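Local coordinates for protein putative hydrolase (Chloroflexus aurantiacus J-10-fl, PDB 3CMN) that is probably a zinc-dependent hydrolase of the zincin-like metallopeptidase family, here without bound metal, at residues S337-W340 against N345-S348; R199-E204 against E341-L346; R165-L170 against E175-W180. One frame throughout, in Å; residues are numbered along the deposited sequence.

Interactions 1 and 2 are neighbours, their centres about 9 Å apart, and share Asn345 and Leu346: the loop between helices 333-336 and 349-353 folds back on itself in interaction 1 and meets helix 197-210 in interaction 2. Leu346 serves both, one methyl for each. Interaction 3, the contact between helices 160-169 and 174-193 on either side of a short turn, lies far off, its centre about 33 Å from that of interaction 2 and on the opposite side of the chain's centre. Helix 174-193 runs from interaction 3 through the HExxH pattern of His184, Glu185 and His188, a probable metal site that is empty here, and helix 197-210 follows it in the chain.

Interaction 1: S337-W340 against N345-S348; sequences SRVW and NLPS
Asn345 opens the contact by reaching back to the 3-10 turn 337-340, where its ND2 gives a hydrogen bond to Arg338 O at 2.9 Å. The hydrogen bond is somewhat bent, with an N-H...O angle of 152°, and the acceptor lies close to the amide plane of Asn345, whereas the donor is tilted well out of the carbonyl plane of Arg338. With CG anti to its own carbonyl carbon (chi1 -73°), the amide swings beside its backbone N and over to that oxygen. The backbone O of Asn345 rests 3.2 Å from Val339 CG2, and Trp358 NE1 donates a hydrogen bond to this same oxygen. Next along, Leu346 turns CD2 back to Val339, 3.8 Å from CG2. Pro347 then brings its CD to 3.6 Å from Val339 CG2, so one methyl is touched in turn by three consecutive residues. Ser348 ends the segment as the N-cap of helix 349-353. Around this fold-back, helix 355-363 packs Trp358 on Val339 and Pro347 and Met362 on Arg338 and Asn345, while helix 248-279 brings Leu263 against both Val339 and Leu346, so that the loop lies against helices 355-363 and 248-279, with Leu346 also meeting helix 197-210.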
# COMPACT_ATOMS: atom_id res chain seq x y z
N SER A 337 -5.63 -13.76 -13.26
CA SER A 337 -4.57 -14.08 -12.30
C SER A 337 -3.21 -14.26 -12.99
O SER A 337 -2.18 -14.34 -12.32
CB SER A 337 -4.91 -15.36 -11.53
OG SER A 337 -4.71 -16.51 -12.34
N ARG A 338 -3.22 -14.32 -14.31
CA ARG A 338 -1.99 -14.49 -15.08
C ARG A 338 -1.05 -13.30 -14.92
O ARG A 338 0.16 -13.40 -15.16
CB ARG A 338 -2.31 -14.68 -16.56
CG ARG A 338 -2.91 -16.03 -16.87
CD ARG A 338 -3.17 -16.11 -18.34
NE ARG A 338 -3.80 -17.37 -18.71
CZ ARG A 338 -4.06 -17.71 -19.97
NH1 ARG A 338 -3.73 -16.88 -20.96
NH2 ARG A 338 -4.65 -18.86 -20.24
N VAL A 339 -1.60 -12.17 -14.50
CA VAL A 339 -0.80 -10.97 -14.30
C VAL A 339 0.25 -11.21 -13.19
O VAL A 339 1.24 -10.50 -13.12
CB VAL A 339 -1.72 -9.76 -13.96
CG1 VAL A 339 -2.21 -9.84 -12.49
CG2 VAL A 339 -1.00 -8.46 -14.24
N TRP A 340 0.02 -12.22 -12.34
CA TRP A 340 0.90 -12.56 -11.21
C TRP A 340 1.98 -13.61 -11.50
O TRP A 340 2.70 -14.02 -10.58
CB TRP A 340 0.08 -13.07 -10.01
CG TRP A 340 -0.85 -12.07 -9.41
CD1 TRP A 340 -2.21 -12.18 -9.30
CD2 TRP A 340 -0.51 -10.80 -8.83
NE1 TRP A 340 -2.73 -11.05 -8.71
CE2 TRP A 340 -1.71 -10.19 -8.41
CE3 TRP A 340 0.70 -10.11 -8.64
CZ2 TRP A 340 -1.74 -8.93 -7.81
CZ3 TRP A 340 0.67 -8.85 -8.04
CH2 TRP A 340 -0.55 -8.27 -7.64
N ASN A 345 4.01 -10.07 -17.42
CA ASN A 345 2.55 -10.19 -17.58
C ASN A 345 1.77 -9.02 -16.99
O ASN A 345 0.54 -9.02 -17.04
CB ASN A 345 2.05 -11.50 -16.97
CG ASN A 345 2.42 -12.71 -17.81
OD1 ASN A 345 3.01 -12.56 -18.88
ND2 ASN A 345 2.06 -13.90 -17.34
N LEU A 346 2.48 -8.05 -16.43
CA LEU A 346 1.81 -6.87 -15.87
C LEU A 346 1.46 -6.01 -17.05
O LEU A 346 2.21 -5.94 -18.02
CB LEU A 346 2.75 -6.07 -14.96
CG LEU A 346 3.24 -6.65 -13.64
CD1 LEU A 346 4.30 -5.73 -13.08
CD2 LEU A 346 2.09 -6.81 -12.65
N PRO A 347 0.30 -5.36 -17.02
CA PRO A 347 -0.08 -4.51 -18.15
C PRO A 347 0.72 -3.22 -18.13
O PRO A 347 1.27 -2.84 -17.09
CB PRO A 347 -1.56 -4.26 -17.92
CG PRO A 347 -1.63 -4.18 -16.43
CD PRO A 347 -0.76 -5.36 -15.99
N SER A 348 0.79 -2.55 -19.28
CA SER A 348 1.47 -1.27 -19.36
C SER A 348 0.38 -0.30 -18.91
O SER A 348 -0.76 -0.71 -18.69
CB SER A 348 1.87 -0.97 -20.80
OG SER A 348 0.72 -0.87 -21.62

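Interaction 2: R199-E204 against E341-L346; sequences RTYFRE and ERPENL
Tyr201 and Pro343 meet ring to ring, and Leu346 adds a methyl to the same tyrosine; these three side chains make the whole contact. Pro343 lays its CB over one face of the Tyr201 ring, 3.6 Å from the centroid and only 12° off the ring normal, a CH-pi contact well centred on the aromatic system. Its CG leans toward the root of the ring, 3.7 Å from Tyr201 CG, so the pyrrolidine follows the aromatic face instead of touching it at a single point. The tyrosine is sent out from the helix with CG anti to the backbone N (chi1 175°), which carries the ring across to the 3-10 turn 343-345. Leu346 arrives from the opposing direction and sets CD1 obliquely against the ring, 3.5 Å from Tyr201 CE2. No hydrogen bond joins the two segments: the phenol instead has its polar partner in helix 248-279, where Tyr201 OH is hydrogen-bonded to Arg256 NH1. Apolar at its ring and polar at its hydroxyl, Tyr201 thus links the loop to a second helix. Cutting the side chain back to an alanine would probably leave Pro343 CB without an aromatic face to rest on, open a gap beside Leu346 CD1 and deprive Arg256 of its hydroxyl partner. Trp197, at the start of helix 197-210, also touches Pro343 and Leu346, and Leu260 and Leu263 of helix 248-279 flank Leu346, so that the loop is wedged against two helices.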
# COMPACT_ATOMS: atom_id res chain seq x y z
N ARG A 199 8.56 -8.04 -5.10
CA ARG A 199 9.50 -7.15 -4.42
C ARG A 199 10.85 -7.08 -5.14
O ARG A 199 11.49 -6.04 -5.17
CB ARG A 199 9.67 -7.56 -2.95
CG ARG A 199 8.63 -6.91 -2.04
CD ARG A 199 8.58 -7.52 -0.64
NE ARG A 199 7.58 -6.86 0.19
CZ ARG A 199 7.08 -7.37 1.31
NH1 ARG A 199 7.47 -8.55 1.74
NH2 ARG A 199 6.15 -6.69 1.99
N THR A 200 11.26 -8.20 -5.74
CA THR A 200 12.52 -8.24 -6.47
C THR A 200 12.38 -7.26 -7.64
O THR A 200 13.24 -6.41 -7.86
CB THR A 200 12.79 -9.64 -7.04
OG1 THR A 200 12.81 -10.59 -5.97
CG2 THR A 200 14.14 -9.67 -7.78
N TYR A 201 11.27 -7.39 -8.36
CA TYR A 201 10.98 -6.55 -9.51
C TYR A 201 10.80 -5.09 -9.09
O TYR A 201 11.18 -4.17 -9.83
CB TYR A 201 9.72 -7.04 -10.21
CG TYR A 201 9.26 -6.16 -11.34
CD1 TYR A 201 10.08 -5.92 -12.45
CD2 TYR A 201 7.99 -5.57 -11.32
CE1 TYR A 201 9.65 -5.11 -13.50
CE2 TYR A 201 7.56 -4.76 -12.37
CZ TYR A 201 8.39 -4.54 -13.46
OH TYR A 201 7.93 -3.74 -14.49
N PHE A 202 10.22 -4.87 -7.91
CA PHE A 202 10.02 -3.51 -7.43
C PHE A 202 11.38 -2.94 -7.06
O PHE A 202 11.68 -1.78 -7.35
CB PHE A 202 9.05 -3.49 -6.24
CG PHE A 202 8.63 -2.10 -5.81
CD1 PHE A 202 8.44 -1.09 -6.76
CD2 PHE A 202 8.42 -1.81 -4.47
CE1 PHE A 202 8.04 0.20 -6.37
CE2 PHE A 202 8.02 -0.52 -4.07
CZ PHE A 202 7.83 0.48 -5.02
N ARG A 203 12.22 -3.74 -6.42
CA ARG A 203 13.54 -3.26 -6.06
C ARG A 203 14.34 -3.00 -7.34
O ARG A 203 15.14 -2.08 -7.39
CB ARG A 203 14.28 -4.25 -5.16
CG ARG A 203 14.09 -3.96 -3.69
CD ARG A 203 15.00 -4.82 -2.81
NE ARG A 203 14.48 -6.17 -2.59
CZ ARG A 203 13.45 -6.44 -1.79
NH1 ARG A 203 12.82 -5.47 -1.13
NH2 ARG A 203 13.02 -7.69 -1.67
N GLU A 204 14.10 -3.81 -8.37
CA GLU A 204 14.79 -3.63 -9.64
C GLU A 204 14.45 -2.27 -10.22
O GLU A 204 15.34 -1.51 -10.59
CB GLU A 204 14.38 -4.71 -10.65
CG GLU A 204 14.89 -6.11 -10.36
CD GLU A 204 14.29 -7.16 -11.29
OE1 GLU A 204 14.46 -7.05 -12.52
OE2 GLU A 204 13.63 -8.09 -10.80
N GLU A 341 2.07 -14.08 -12.73
CA GLU A 341 3.06 -15.10 -13.07
C GLU A 341 4.46 -14.55 -13.23
O GLU A 341 5.43 -15.25 -12.94
CB GLU A 341 2.65 -15.83 -14.34
CG GLU A 341 1.34 -16.59 -14.21
CD GLU A 341 0.88 -17.20 -15.51
OE1 GLU A 341 0.68 -16.45 -16.49
OE2 GLU A 341 0.70 -18.43 -15.56
N ARG A 342 4.56 -13.30 -13.68
CA ARG A 342 5.85 -12.67 -13.92
C ARG A 342 5.69 -11.17 -14.20
O ARG A 342 4.60 -10.71 -14.54
CB ARG A 342 6.52 -13.35 -15.13
CG ARG A 342 5.77 -13.16 -16.46
CD ARG A 342 6.35 -14.02 -17.61
NE ARG A 342 6.25 -15.45 -17.35
CZ ARG A 342 7.16 -16.17 -16.69
NH1 ARG A 342 8.27 -15.61 -16.24
NH2 ARG A 342 6.93 -17.46 -16.45
N PRO A 343 6.78 -10.39 -14.06
CA PRO A 343 6.71 -8.94 -14.31
C PRO A 343 6.22 -8.63 -15.71
O PRO A 343 5.51 -7.64 -15.94
CB PRO A 343 8.15 -8.48 -14.10
CG PRO A 343 8.66 -9.42 -13.06
CD PRO A 343 8.10 -10.76 -13.54
N GLU A 344 6.60 -9.48 -16.65
CA GLU A 344 6.23 -9.33 -18.05
C GLU A 344 4.74 -9.39 -18.30
O GLU A 344 4.25 -8.84 -19.29
CB GLU A 344 6.93 -10.39 -18.90
CG GLU A 344 8.19 -9.90 -19.58
CD GLU A 344 9.22 -9.36 -18.61
OE1 GLU A 344 9.61 -10.10 -17.66
OE2 GLU A 344 9.65 -8.20 -18.79
N ASN A 345 4.01 -10.07 -17.42
CA ASN A 345 2.55 -10.19 -17.58
C ASN A 345 1.77 -9.02 -16.99
O ASN A 345 0.54 -9.02 -17.04
CB ASN A 345 2.05 -11.50 -16.97
CG ASN A 345 2.42 -12.71 -17.81
OD1 ASN A 345 3.01 -12.56 -18.88
ND2 ASN A 345 2.06 -13.90 -17.34
N LEU A 346 2.48 -8.05 -16.43
CA LEU A 346 1.81 -6.87 -15.87
C LEU A 346 1.46 -6.01 -17.05
O LEU A 346 2.21 -5.94 -18.02
CB LEU A 346 2.75 -6.07 -14.96
CG LEU A 346 3.24 -6.65 -13.64
CD1 LEU A 346 4.30 -5.73 -13.08
CD2 LEU A 346 2.09 -6.81 -12.65

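Interaction 3: R165-L170 against E175-W180; sequences RVQQQL and EDFRLW
Gln167 and Phe177 both carry CG anti to the backbone N (chi1 178° and -176°), which directs each side chain toward the other helix, and the extended chain of Arg178 brings its guanidinium to the end of Gln167. A bend at chi2 of Gln167 turns its amide to meet that group. Arg178 NH1 then donates a nearly straight hydrogen bond to Gln167 OE1, 2.8 Å long. The oxygen lies at the guanidinium edge, close to its plane, while the amide itself stands steeply to the guanidinium, the two planes 73° apart. Water 1 donates a second hydrogen bond to Gln167 OE1 at 3.0 Å and accepts a weak one from Arg178 NH2, bridging the pair. The other end of the amide is used as well: Gln167 NE2 bonds to Leu172 O in the connecting turn, so the amide is held at both its oxygen and its nitrogen.

Beside this polar link lies an apolar one. Gln167 CB approaches the Phe177 ring obliquely, 3.5 Å from CD2. Farther along the ring, Val166 CG1 stands 3.8 Å from Phe177 CZ, with the two side chains crossing at about a right angle.

Two helices consecutive in the chain and joined by a short turn, they run obliquely antiparallel: the segment axes come within 10.3 Å, with their directions well short of fully opposed. Arg178 has its strongest polar partner in Glu160, a salt bridge back to the start of helix 160-169, and Ile163 of that helix packs on Phe177 too. Helix 41-63 touches Arg178 through Gln47 and Tyr48, and Arg293 of helix 283-307 lies against Val166, so that helix 41-63 adjoins the arginine and helix 283-307 adjoins Val166.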
# COMPACT_ATOMS: atom_id res chain seq x y z
N ARG A 165 -10.36 7.23 14.27
CA ARG A 165 -10.76 8.57 13.87
C ARG A 165 -11.46 8.60 12.52
O ARG A 165 -12.38 9.39 12.32
CB ARG A 165 -9.55 9.49 13.85
CG ARG A 165 -9.11 9.89 15.23
CD ARG A 165 -7.70 10.47 15.25
NE ARG A 165 -7.36 10.92 16.59
CZ ARG A 165 -7.34 10.12 17.66
NH1 ARG A 165 -7.64 8.83 17.55
NH2 ARG A 165 -7.04 10.63 18.85
N VAL A 166 -11.04 7.74 11.59
CA VAL A 166 -11.68 7.71 10.28
C VAL A 166 -13.07 7.08 10.42
O VAL A 166 -14.05 7.60 9.90
CB VAL A 166 -10.86 6.89 9.25
CG1 VAL A 166 -11.62 6.80 7.94
CG2 VAL A 166 -9.51 7.55 9.00
N GLN A 167 -13.14 5.95 11.12
CA GLN A 167 -14.41 5.25 11.33
C GLN A 167 -15.48 6.19 11.86
O GLN A 167 -16.62 6.16 11.41
CB GLN A 167 -14.24 4.12 12.35
CG GLN A 167 -15.53 3.37 12.64
CD GLN A 167 -15.83 3.21 14.14
OE1 GLN A 167 -15.05 2.62 14.89
NE2 GLN A 167 -16.97 3.73 14.56
N GLN A 168 -15.09 7.01 12.82
CA GLN A 168 -16.02 7.93 13.45
C GLN A 168 -16.32 9.17 12.63
O GLN A 168 -17.44 9.67 12.66
CB GLN A 168 -15.49 8.30 14.83
CG GLN A 168 -15.63 7.14 15.83
CD GLN A 168 -14.39 6.94 16.68
OE1 GLN A 168 -13.82 7.90 17.21
NE2 GLN A 168 -13.97 5.69 16.83
N GLN A 169 -15.34 9.67 11.90
CA GLN A 169 -15.58 10.83 11.06
C GLN A 169 -16.50 10.45 9.90
O GLN A 169 -17.21 11.29 9.37
CB GLN A 169 -14.26 11.37 10.51
CG GLN A 169 -13.61 12.44 11.39
CD GLN A 169 -12.14 12.16 11.68
OE1 GLN A 169 -11.30 12.14 10.77
NE2 GLN A 169 -11.82 11.95 12.95
N LEU A 170 -16.49 9.17 9.53
CA LEU A 170 -17.31 8.70 8.43
C LEU A 170 -18.60 8.03 8.88
O LEU A 170 -19.35 7.51 8.06
CB LEU A 170 -16.52 7.71 7.57
CG LEU A 170 -15.26 8.25 6.90
CD1 LEU A 170 -14.59 7.12 6.13
CD2 LEU A 170 -15.61 9.41 5.98
N GLU A 175 -16.96 -2.64 13.92
CA GLU A 175 -16.61 -3.96 13.43
C GLU A 175 -16.38 -4.04 11.93
O GLU A 175 -15.37 -4.56 11.46
CB GLU A 175 -17.71 -4.95 13.83
CG GLU A 175 -17.44 -6.40 13.47
CD GLU A 175 -16.40 -7.05 14.37
OE1 GLU A 175 -16.01 -6.46 15.40
OE2 GLU A 175 -15.98 -8.19 14.04
N ASP A 176 -17.33 -3.52 11.16
CA ASP A 176 -17.24 -3.59 9.71
C ASP A 176 -16.04 -2.86 9.10
O ASP A 176 -15.38 -3.39 8.20
CB ASP A 176 -18.54 -3.09 9.09
CG ASP A 176 -19.67 -4.09 9.24
OD1 ASP A 176 -19.62 -4.92 10.17
OD2 ASP A 176 -20.61 -4.05 8.43
N PHE A 177 -15.76 -1.66 9.58
CA PHE A 177 -14.64 -0.90 9.05
C PHE A 177 -13.30 -1.57 9.35
O PHE A 177 -12.43 -1.63 8.49
CB PHE A 177 -14.63 0.51 9.60
CG PHE A 177 -13.54 1.37 9.03
CD1 PHE A 177 -13.34 1.43 7.65
CD2 PHE A 177 -12.73 2.12 9.86
CE1 PHE A 177 -12.34 2.24 7.10
CE2 PHE A 177 -11.72 2.92 9.33
CZ PHE A 177 -11.53 2.98 7.94
N ARG A 178 -13.13 -2.10 10.56
CA ARG A 178 -11.88 -2.75 10.90
C ARG A 178 -11.69 -4.09 10.20
O ARG A 178 -10.56 -4.53 10.02
CB ARG A 178 -11.77 -2.89 12.42
CG ARG A 178 -11.48 -1.55 13.07
CD ARG A 178 -11.45 -1.66 14.57
NE ARG A 178 -11.19 -0.35 15.17
CZ ARG A 178 -12.04 0.66 15.15
NH1 ARG A 178 -13.22 0.54 14.57
NH2 ARG A 178 -11.70 1.81 15.73
N LEU A 179 -12.78 -4.74 9.83
CA LEU A 179 -12.67 -6.00 9.10
C LEU A 179 -12.33 -5.60 7.67
O LEU A 179 -11.56 -6.28 6.99
CB LEU A 179 -13.98 -6.80 9.11
CG LEU A 179 -13.95 -8.06 8.22
CD1 LEU A 179 -12.81 -8.99 8.69
CD2 LEU A 179 -15.29 -8.78 8.27
N TRP A 180 -12.89 -4.49 7.22
CA TRP A 180 -12.65 -3.98 5.89
C TRP A 180 -11.15 -3.68 5.76
O TRP A 180 -10.51 -4.04 4.77
CB TRP A 180 -13.45 -2.69 5.66
CG TRP A 180 -13.21 -2.06 4.31
CD1 TRP A 180 -13.84 -2.37 3.15
CD2 TRP A 180 -12.25 -1.04 3.99
NE1 TRP A 180 -13.34 -1.60 2.12
CE2 TRP A 180 -12.36 -0.78 2.61
CE3 TRP A 180 -11.31 -0.32 4.74
CZ2 TRP A 180 -11.57 0.18 1.95
CZ3 TRP A 180 -10.52 0.63 4.09
CH2 TRP A 180 -10.66 0.86 2.71
O HOH W 1 -13.29 3.25 17.21